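YjbQ family protein (Sulfolobus solfataricus, PDB 1VPH) is of unknown function but holds a metal ion in a histidine-containing site, modelled as potassium, and assembles as a trimer. Local coordinates at residues Asp18-Ser23 / Thr34-Gln39; Arg87-Asn92 / Ala100-Thr105. All blocks are in the same frame, centred on the assembly; numbering follows the deposited sequence. Where two conformers were deposited one is given.

Overall arrangement
Contact 1 is sheet-against-helix packing, with strand 14-24 laid against helix 34-44; its centre is about 9 Å from the centre of the chain. Contact 2, whose centre is about 19 Å from the chain's centre, joins the loop after helix 69-83 to helix 98-107 and holds two of the four side chains that bind the potassium ion. The two do not touch: their centres are about 27 Å apart, their nearest atoms about 15 Å, and they lie on opposite sides of the chain's centre. Along the sequence contact 1 closes before contact 2 opens. Both border a neighbouring subunit, through Asp19 at contact 1 and through several residues, both histidines included, at contact 2.

Contact 1. Residues Asp18-Ser23 / Thr34-Gln39; sequences DDIYVS and TDQVEQ
Ile20 holds CG1 anti to its carbonyl carbon and beside the backbone N (chi1 -56°), and an extended chi2 brings CD1 up against the helix. Gln36 answers with a chain bent at chi2 (65°), which turns its amide aside and leaves the aliphatic CB and CG to meet the isoleucine. The two side chains cross obliquely. Ile20 CD1 rests 3.5 Å from Gln36 CB and as close to Gln36 CG. Ile20 CG1 follows at 3.6 Å from Gln36 CG, so the isoleucine packs on the aliphatic part of a polar side chain. CG2, the other branch of Ile20, comes no nearer to Gln36 CG than 3.9 Å.

Deeper in, the same CD1 methyl of Ile20 touches Val37 CG2 at 3.9 Å. Of Val37's two methyls, CG2 is the one that reaches the strand segment. One methyl of the strand is thus shared by two consecutive helix residues, one buried and one at the exposed border.

The Gln36 amide is engaged along its own helix: Gln39 NE2 donates to Gln36 OE1 at 3.0 Å. The bond is bent, and the donor stands 32° from the carbonyl plane. This pairing one turn on probably helps hold the Gln36 amide away from the strand, with its methylenes against Ile20.

The contact packs helix 34-44 against one face of the five-stranded antiparallel sheet. Ile20 also lies on Ile142 and Val144 of the adjoining strand 137-148 and on Ile40, farther along the helix, while Val37 continues the apolar layer onto Cys51 and Ile53 of strand 49-55 and onto Ile128 of strand 127-132, which belongs to the other, three-stranded sheet.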
ATOM      1  N   ASP C  18      -1.425  -8.763  17.989  1.00 18.49           N
ATOM      2  CA  ASP C  18      -2.738  -9.048  18.466  1.00 20.11           C
ATOM      3  C   ASP C  18      -3.631  -9.208  17.230  1.00 21.02           C
ATOM      4  O   ASP C  18      -3.162  -9.067  16.089  1.00 19.93           O
ATOM      5  CB  ASP C  18      -3.183  -7.916  19.406  1.00 19.87           C
ATOM      6  CG  ASP C  18      -3.956  -8.450  20.619  1.00 25.23           C
ATOM      7  OD1 ASP C  18      -4.817  -9.319  20.376  1.00 19.99           O
ATOM      8  OD2 ASP C  18      -3.683  -8.039  21.776  1.00 24.15           O
ATOM      9  N   ASP C  19      -4.892  -9.551  17.472  1.00 21.17           N
ATOM     10  CA  ASP C  19      -5.822  -9.977  16.439  1.00 20.74           C
ATOM     11  C   ASP C  19      -7.180  -9.345  16.650  1.00 23.62           C
ATOM     12  O   ASP C  19      -7.666  -9.228  17.776  1.00 23.96           O
ATOM     13  CB  ASP C  19      -5.933 -11.475  16.532  1.00 21.11           C
ATOM     14  CG  ASP C  19      -4.634 -12.096  16.327  1.00 24.26           C
ATOM     15  OD1 ASP C  19      -3.866 -12.256  17.292  1.00 24.30           O
ATOM     16  OD2 ASP C  19      -4.293 -12.252  15.176  1.00 21.23           O
ATOM     17  N   ILE C  20      -7.787  -8.957  15.549  1.00 21.55           N
ATOM     18  CA  ILE C  20      -9.163  -8.434  15.584  1.00 23.83           C
ATOM     19  C   ILE C  20      -9.990  -9.334  14.672  1.00 23.11           C
ATOM     20  O   ILE C  20      -9.572  -9.665  13.589  1.00 21.54           O
ATOM     21  CB  ILE C  20      -9.242  -6.896  15.121  1.00 24.56           C
ATOM     22  CG1 ILE C  20      -8.328  -6.015  15.971  1.00 22.98           C
ATOM     23  CG2 ILE C  20     -10.680  -6.304  15.182  1.00 24.01           C
ATOM     24  CD1 ILE C  20      -8.163  -4.562  15.447  1.00 23.71           C
ATOM     25  N   TYR C  21     -11.151  -9.747  15.160  1.00 24.73           N
ATOM     26  CA  TYR C  21     -12.076 -10.552  14.372  1.00 23.70           C
ATOM     27  C   TYR C  21     -13.292  -9.770  14.066  1.00 25.27           C
ATOM     28  O   TYR C  21     -13.807  -9.001  14.901  1.00 25.75           O
ATOM     29  CB  TYR C  21     -12.474 -11.762  15.115  1.00 24.40           C
ATOM     30  CG  TYR C  21     -11.233 -12.483  15.421  1.00 24.45           C
ATOM     31  CD1 TYR C  21     -10.651 -13.305  14.463  1.00 23.63           C
ATOM     32  CD2 TYR C  21     -10.567 -12.259  16.634  1.00 28.41           C
ATOM     33  CE1 TYR C  21      -9.476 -13.923  14.715  1.00 26.81           C
ATOM     34  CE2 TYR C  21      -9.388 -12.888  16.899  1.00 21.08           C
ATOM     35  CZ  TYR C  21      -8.859 -13.750  15.947  1.00 23.69           C
ATOM     36  OH  TYR C  21      -7.670 -14.380  16.200  1.00 27.99           O
ATOM     37  N   VAL C  22     -13.772  -9.949  12.850  1.00 25.30           N
ATOM     38  CA  VAL C  22     -14.977  -9.260  12.441  1.00 24.79           C
ATOM     39  C   VAL C  22     -15.875 -10.234  11.701  1.00 25.49           C
ATOM     40  O   VAL C  22     -15.450 -10.957  10.812  1.00 25.87           O
ATOM     41  CB  VAL C  22     -14.741  -7.980  11.504  1.00 22.80           C
ATOM     42  CG1 VAL C  22     -16.037  -7.475  10.892  1.00 25.73           C
ATOM     43  CG2 VAL C  22     -14.087  -6.840  12.257  1.00 18.21           C
ATOM     44  N   SER C  23     -17.133 -10.227  12.088  1.00 26.48           N
ATOM     45  CA  SER C  23     -18.170 -10.912  11.337  1.00 27.48           C
ATOM     46  C   SER C  23     -18.863  -9.880  10.445  1.00 28.21           C
ATOM     47  O   SER C  23     -19.258  -8.808  10.891  1.00 30.82           O
ATOM     48  CB  SER C  23     -19.172 -11.553  12.299  1.00 31.41           C
ATOM     49  OG  SER C  23     -20.211 -12.165  11.582  1.00 33.06           O
ATOM     50  N   THR C  34     -10.623   1.319  14.057  1.00 17.78           N
ATOM     51  CA  THR C  34      -9.635   2.275  14.557  1.00 18.06           C
ATOM     52  C   THR C  34      -9.382   2.162  16.070  1.00 18.64           C
ATOM     53  O   THR C  34      -8.225   2.072  16.500  1.00 18.66           O
ATOM     54  CB  THR C  34     -10.007   3.782  14.241  1.00 21.84           C
ATOM     55  OG1 THR C  34     -10.426   3.933  12.879  1.00 17.62           O
ATOM     56  CG2 THR C  34      -8.813   4.661  14.531  1.00 23.16           C
ATOM     57  N   ASP C  35     -10.455   2.133  16.861  1.00 18.32           N
ATOM     58  CA  ASP C  35     -10.323   2.112  18.333  1.00 18.75           C
ATOM     59  C   ASP C  35      -9.679   0.819  18.814  1.00 18.49           C
ATOM     60  O   ASP C  35      -8.869   0.898  19.737  1.00 17.65           O
ATOM     61  CB  ASP C  35     -11.640   2.446  19.057  1.00 21.06           C
ATOM     62  CG  ASP C  35     -12.064   3.935  18.895  1.00 26.52           C
ATOM     63  OD1 ASP C  35     -11.265   4.796  18.408  1.00 27.04           O
ATOM     64  OD2 ASP C  35     -13.207   4.259  19.297  1.00 31.07           O
ATOM     65  N   GLN C  36      -9.950  -0.314  18.149  1.00 18.22           N
ATOM     66  CA  GLN C  36      -9.351  -1.604  18.473  1.00 19.59           C
ATOM     67  C   GLN C  36      -7.894  -1.603  18.150  1.00 19.98           C
ATOM     68  O   GLN C  36      -7.097  -2.090  18.935  1.00 19.90           O
ATOM     69  CB  GLN C  36     -10.094  -2.659  17.692  1.00 21.66           C
ATOM     70  CG  GLN C  36     -10.191  -3.983  18.296  1.00 27.82           C
ATOM     71  CD  GLN C  36     -11.003  -4.017  19.600  1.00 31.57           C
ATOM     72  OE1 GLN C  36     -10.471  -3.646  20.648  1.00 26.09           O
ATOM     73  NE2 GLN C  36     -12.236  -4.572  19.558  1.00 29.12           N
ATOM     74  N   VAL C  37      -7.520  -1.041  16.988  1.00 18.95           N
ATOM     75  CA  VAL C  37      -6.095  -0.933  16.648  1.00 19.87           C
ATOM     76  C   VAL C  37      -5.365  -0.067  17.680  1.00 17.42           C
ATOM     77  O   VAL C  37      -4.277  -0.419  18.184  1.00 18.64           O
ATOM     78  CB  VAL C  37      -5.902  -0.349  15.238  1.00 20.54           C
ATOM     79  CG1 VAL C  37      -4.384  -0.113  14.951  1.00 21.13           C
ATOM     80  CG2 VAL C  37      -6.534  -1.274  14.197  1.00 19.71           C
ATOM     81  N   GLU C  38      -5.968   1.071  18.002  1.00 17.98           N
ATOM     82  CA  GLU C  38      -5.407   1.986  18.980  1.00 18.34           C
ATOM     83  C   GLU C  38      -5.234   1.324  20.339  1.00 17.61           C
ATOM     84  O   GLU C  38      -4.169   1.487  20.968  1.00 18.24           O
ATOM     85  CB  GLU C  38      -6.212   3.294  19.085  0.65 21.24           C
ATOM     86  CG  GLU C  38      -5.561   4.344  20.007  0.65 25.95           C
ATOM     87  CD  GLU C  38      -4.120   4.692  19.622  0.65 22.40           C
ATOM     88  OE1 GLU C  38      -3.869   4.922  18.423  0.65 28.66           O
ATOM     89  OE2 GLU C  38      -3.235   4.760  20.513  0.65 25.10           O
ATOM     90  N   GLN C  39      -6.221   0.560  20.782  1.00 17.17           N
ATOM     91  CA  GLN C  39      -6.053  -0.128  22.059  1.00 19.27           C
ATOM     92  C   GLN C  39      -4.856  -1.129  22.059  1.00 18.16           C
ATOM     93  O   GLN C  39      -4.138  -1.254  23.077  1.00 18.24           O
ATOM     94  CB  GLN C  39      -7.390  -0.675  22.581  1.00 19.38           C
ATOM     95  CG  GLN C  39      -7.900  -1.855  21.894  1.00 27.03           C
ATOM     96  CD  GLN C  39      -7.429  -3.112  22.551  1.00 34.12           C
ATOM     97  OE1 GLN C  39      -6.731  -3.065  23.568  1.00 30.49           O
ATOM     98  NE2 GLN C  39      -7.794  -4.247  21.970  1.00 34.03           N
TER

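Contact 2. Residues Arg87-Asn92 / Ala100-Thr105. With K (potassium ion), chain K.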
ATOM      1  N   ARG C  87     -20.070  -8.692 -13.887  1.00 21.52           N
ATOM      2  CA  ARG C  87     -19.301  -9.058 -15.094  1.00 18.87           C
ATOM      3  C   ARG C  87     -18.856 -10.546 -15.126  1.00 20.18           C
ATOM      4  O   ARG C  87     -18.520 -11.127 -14.122  1.00 20.80           O
ATOM      5  CB  ARG C  87     -18.079  -8.142 -15.224  1.00 20.05           C
ATOM      6  CG  ARG C  87     -17.144  -8.431 -16.379  1.00 17.84           C
ATOM      7  CD  ARG C  87     -16.280  -7.237 -16.653  1.00 23.81           C
ATOM      8  NE  ARG C  87     -15.350  -7.534 -17.719  1.00 18.05           N
ATOM      9  CZ  ARG C  87     -14.401  -6.687 -18.140  1.00 23.50           C
ATOM     10  NH1 ARG C  87     -14.308  -5.516 -17.600  1.00 20.70           N
ATOM     11  NH2 ARG C  87     -13.576  -7.027 -19.113  1.00 24.97           N
ATOM     12  N   SER C  88     -18.813 -11.121 -16.319  1.00 19.16           N
ATOM     13  CA  SER C  88     -18.432 -12.506 -16.506  1.00 19.95           C
ATOM     14  C   SER C  88     -16.927 -12.626 -16.482  1.00 19.49           C
ATOM     15  O   SER C  88     -16.325 -13.067 -17.451  1.00 19.60           O
ATOM     16  CB  SER C  88     -18.925 -13.048 -17.851  1.00 25.49           C
ATOM     17  OG  SER C  88     -20.336 -13.158 -17.904  1.00 27.44           O
ATOM     18  N   TRP C  89     -16.327 -12.261 -15.369  1.00 19.21           N
ATOM     19  CA  TRP C  89     -14.915 -12.513 -15.154  1.00 19.12           C
ATOM     20  C   TRP C  89     -14.620 -14.007 -15.258  1.00 19.06           C
ATOM     21  O   TRP C  89     -15.475 -14.853 -14.921  1.00 17.70           O
ATOM     22  CB  TRP C  89     -14.481 -12.032 -13.788  1.00 17.44           C
ATOM     23  CG  TRP C  89     -14.553 -10.544 -13.602  1.00 17.08           C
ATOM     24  CD1 TRP C  89     -15.393  -9.881 -12.767  1.00 18.54           C
ATOM     25  CD2 TRP C  89     -13.791  -9.546 -14.285  1.00 19.23           C
ATOM     26  NE1 TRP C  89     -15.167  -8.531 -12.831  1.00 19.89           N
ATOM     27  CE2 TRP C  89     -14.185  -8.289 -13.753  1.00 18.60           C
ATOM     28  CE3 TRP C  89     -12.800  -9.587 -15.278  1.00 20.61           C
ATOM     29  CZ2 TRP C  89     -13.633  -7.065 -14.186  1.00 19.44           C
ATOM     30  CZ3 TRP C  89     -12.229  -8.334 -15.700  1.00 18.96           C
ATOM     31  CH2 TRP C  89     -12.652  -7.116 -15.130  1.00 19.09           C
ATOM     32  N   LYS C  90     -13.408 -14.335 -15.722  1.00 20.36           N
ATOM     33  CA  LYS C  90     -12.996 -15.731 -15.889  1.00 22.22           C
ATOM     34  C   LYS C  90     -12.961 -16.530 -14.592  1.00 21.19           C
ATOM     35  O   LYS C  90     -13.297 -17.708 -14.598  1.00 21.73           O
ATOM     36  CB  LYS C  90     -11.621 -15.793 -16.580  1.00 23.30           C
ATOM     37  CG  LYS C  90     -11.685 -15.580 -18.091  1.00 31.20           C
ATOM     38  N   HIS C  91     -12.591 -15.891 -13.480  1.00 20.67           N
ATOM     39  CA  HIS C  91     -12.645 -16.526 -12.189  1.00 19.23           C
ATOM     40  C   HIS C  91     -14.040 -16.948 -11.768  1.00 19.01           C
ATOM     41  O   HIS C  91     -14.192 -17.839 -10.905  1.00 19.74           O
ATOM     42  CB  HIS C  91     -12.080 -15.615 -11.101  1.00 20.91           C
ATOM     43  CG  HIS C  91     -11.962 -16.260  -9.746  1.00 22.06           C
ATOM     44  ND1 HIS C  91     -11.100 -17.309  -9.490  1.00 20.58           N
ATOM     45  CD2 HIS C  91     -12.554 -15.958  -8.557  1.00 20.19           C
ATOM     46  CE1 HIS C  91     -11.197 -17.655  -8.218  1.00 23.50           C
ATOM     47  NE2 HIS C  91     -12.052 -16.840  -7.617  1.00 17.94           N
ATOM     48  N   ASN C  92     -15.066 -16.309 -12.317  1.00 19.88           N
ATOM     49  CA  ASN C  92     -16.437 -16.614 -11.906  1.00 20.44           C
ATOM     50  C   ASN C  92     -16.942 -17.922 -12.400  1.00 23.19           C
ATOM     51  O   ASN C  92     -18.016 -18.381 -12.001  1.00 24.46           O
ATOM     52  CB  ASN C  92     -17.350 -15.480 -12.315  1.00 23.12           C
ATOM     53  CG  ASN C  92     -17.218 -14.325 -11.372  1.00 24.90           C
ATOM     54  OD1 ASN C  92     -16.521 -14.438 -10.360  1.00 21.56           O
ATOM     55  ND2 ASN C  92     -17.861 -13.208 -11.693  1.00 30.02           N
ATOM     56  N   ALA C 100     -14.447  -9.277  -5.993  1.00 19.11           N
ATOM     57  CA  ALA C 100     -13.908  -9.103  -4.650  1.00 19.08           C
ATOM     58  C   ALA C 100     -12.400  -9.254  -4.638  1.00 20.34           C
ATOM     59  O   ALA C 100     -11.688  -8.481  -4.004  1.00 18.83           O
ATOM     60  CB  ALA C 100     -14.563 -10.123  -3.691  1.00 19.43           C
ATOM     61  N   HIS C 101     -11.915 -10.241  -5.374  1.00 18.54           N
ATOM     62  CA  HIS C 101     -10.477 -10.431  -5.533  1.00 18.58           C
ATOM     63  C   HIS C 101      -9.809  -9.225  -6.239  1.00 18.72           C
ATOM     64  O   HIS C 101      -8.730  -8.791  -5.860  1.00 18.30           O
ATOM     65  CB  HIS C 101     -10.194 -11.653  -6.401  1.00 19.53           C
ATOM     66  CG  HIS C 101     -10.547 -12.962  -5.753  1.00 17.48           C
ATOM     67  ND1 HIS C 101      -9.755 -13.528  -4.783  1.00 19.96           N
ATOM     68  CD2 HIS C 101     -11.573 -13.815  -5.957  1.00 22.20           C
ATOM     69  CE1 HIS C 101     -10.271 -14.686  -4.423  1.00 19.22           C
ATOM     70  NE2 HIS C 101     -11.393 -14.874  -5.104  1.00 18.56           N
ATOM     71  N   LEU C 102     -10.470  -8.680  -7.259  1.00 18.80           N
ATOM     72  CA  LEU C 102      -9.960  -7.497  -7.957  1.00 18.63           C
ATOM     73  C   LEU C 102      -9.850  -6.286  -7.051  1.00 19.47           C
ATOM     74  O   LEU C 102      -8.842  -5.643  -7.031  1.00 20.04           O
ATOM     75  CB  LEU C 102     -10.843  -7.204  -9.166  1.00 14.72           C
ATOM     76  CG  LEU C 102     -10.868  -8.242 -10.298  1.00 19.06           C
ATOM     77  CD1 LEU C 102     -11.824  -7.804 -11.424  1.00 20.16           C
ATOM     78  CD2 LEU C 102      -9.528  -8.486 -10.870  1.00 27.19           C
ATOM     79  N   GLY C 103     -10.899  -6.007  -6.286  1.00 20.53           N
ATOM     80  CA  GLY C 103     -10.889  -4.893  -5.334  1.00 20.84           C
ATOM     81  C   GLY C 103      -9.790  -5.026  -4.318  1.00 20.75           C
ATOM     82  O   GLY C 103      -9.077  -4.078  -4.019  1.00 21.74           O
ATOM     83  N   ALA C 104      -9.658  -6.212  -3.750  1.00 21.64           N
ATOM     84  CA  ALA C 104      -8.660  -6.449  -2.711  1.00 20.51           C
ATOM     85  C   ALA C 104      -7.249  -6.316  -3.295  1.00 22.52           C
ATOM     86  O   ALA C 104      -6.347  -5.759  -2.677  1.00 21.69           O
ATOM     87  CB  ALA C 104      -8.832  -7.802  -2.117  1.00 21.03           C
ATOM     88  N   THR C 105      -7.072  -6.812  -4.514  1.00 20.14           N
ATOM     89  CA  THR C 105      -5.774  -6.735  -5.208  1.00 21.96           C
ATOM     90  C   THR C 105      -5.340  -5.263  -5.341  1.00 21.99           C
ATOM     91  O   THR C 105      -4.184  -4.938  -5.107  1.00 24.95           O
ATOM     92  CB  THR C 105      -5.830  -7.405  -6.606  1.00 18.46           C
ATOM     93  OG1 THR C 105      -6.034  -8.829  -6.493  1.00 19.27           O
ATOM     94  CG2 THR C 105      -4.575  -7.150  -7.380  1.00 24.22           C
TER
HETATM   95  K     K K 138     -12.730 -16.633  -5.306  1.00 27.28           K
HETATM   96  O   HOH W   1     -11.328 -18.114  -5.270  1.00 35.06           O
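Two histidine nitrogens, His91 NE2 and His101 NE2, approach to 3.3 Å without a hydrogen bond, because both point at one potassium ion. His91 NE2 lies 2.4 Å from the ion and His101 NE2 2.2 Å. Their rings stand nearly perpendicular, planes at 86°, and water 1, 2.0 Å from the ion, lies in the plane of the His91 ring at its edge. Asp95 and Asn97 complete the protein ligands. With CG anti to the backbone N (chi1 -174°), the His91 ring reaches across to the ion and to His101. The second subunit supplies the outer shell: Glu68 of that subunit bonds His91 ND1, and Asn65 of that subunit bonds His101 ND1, which should fix the turn of each ring.

Beside the site, Leu102 CD1 sits over one face of the Trp89 indole in a CH-pi contact, 3.6 Å from the centroid of the six-membered ring. Arg87 CD lies over the opposite face, toward its rim, and Trp89 NE1 donates to Thr83 O. An alanine in place of Trp89 is likely to leave Leu102 CD1 without its aromatic partner and Thr83 O without this donor, opening a gap between loop and helix.

The metal bonds are shorter than is usual for potassium, so the site may natively hold a smaller, more strongly bound metal, with the neighbouring subunit's residues orienting its histidines.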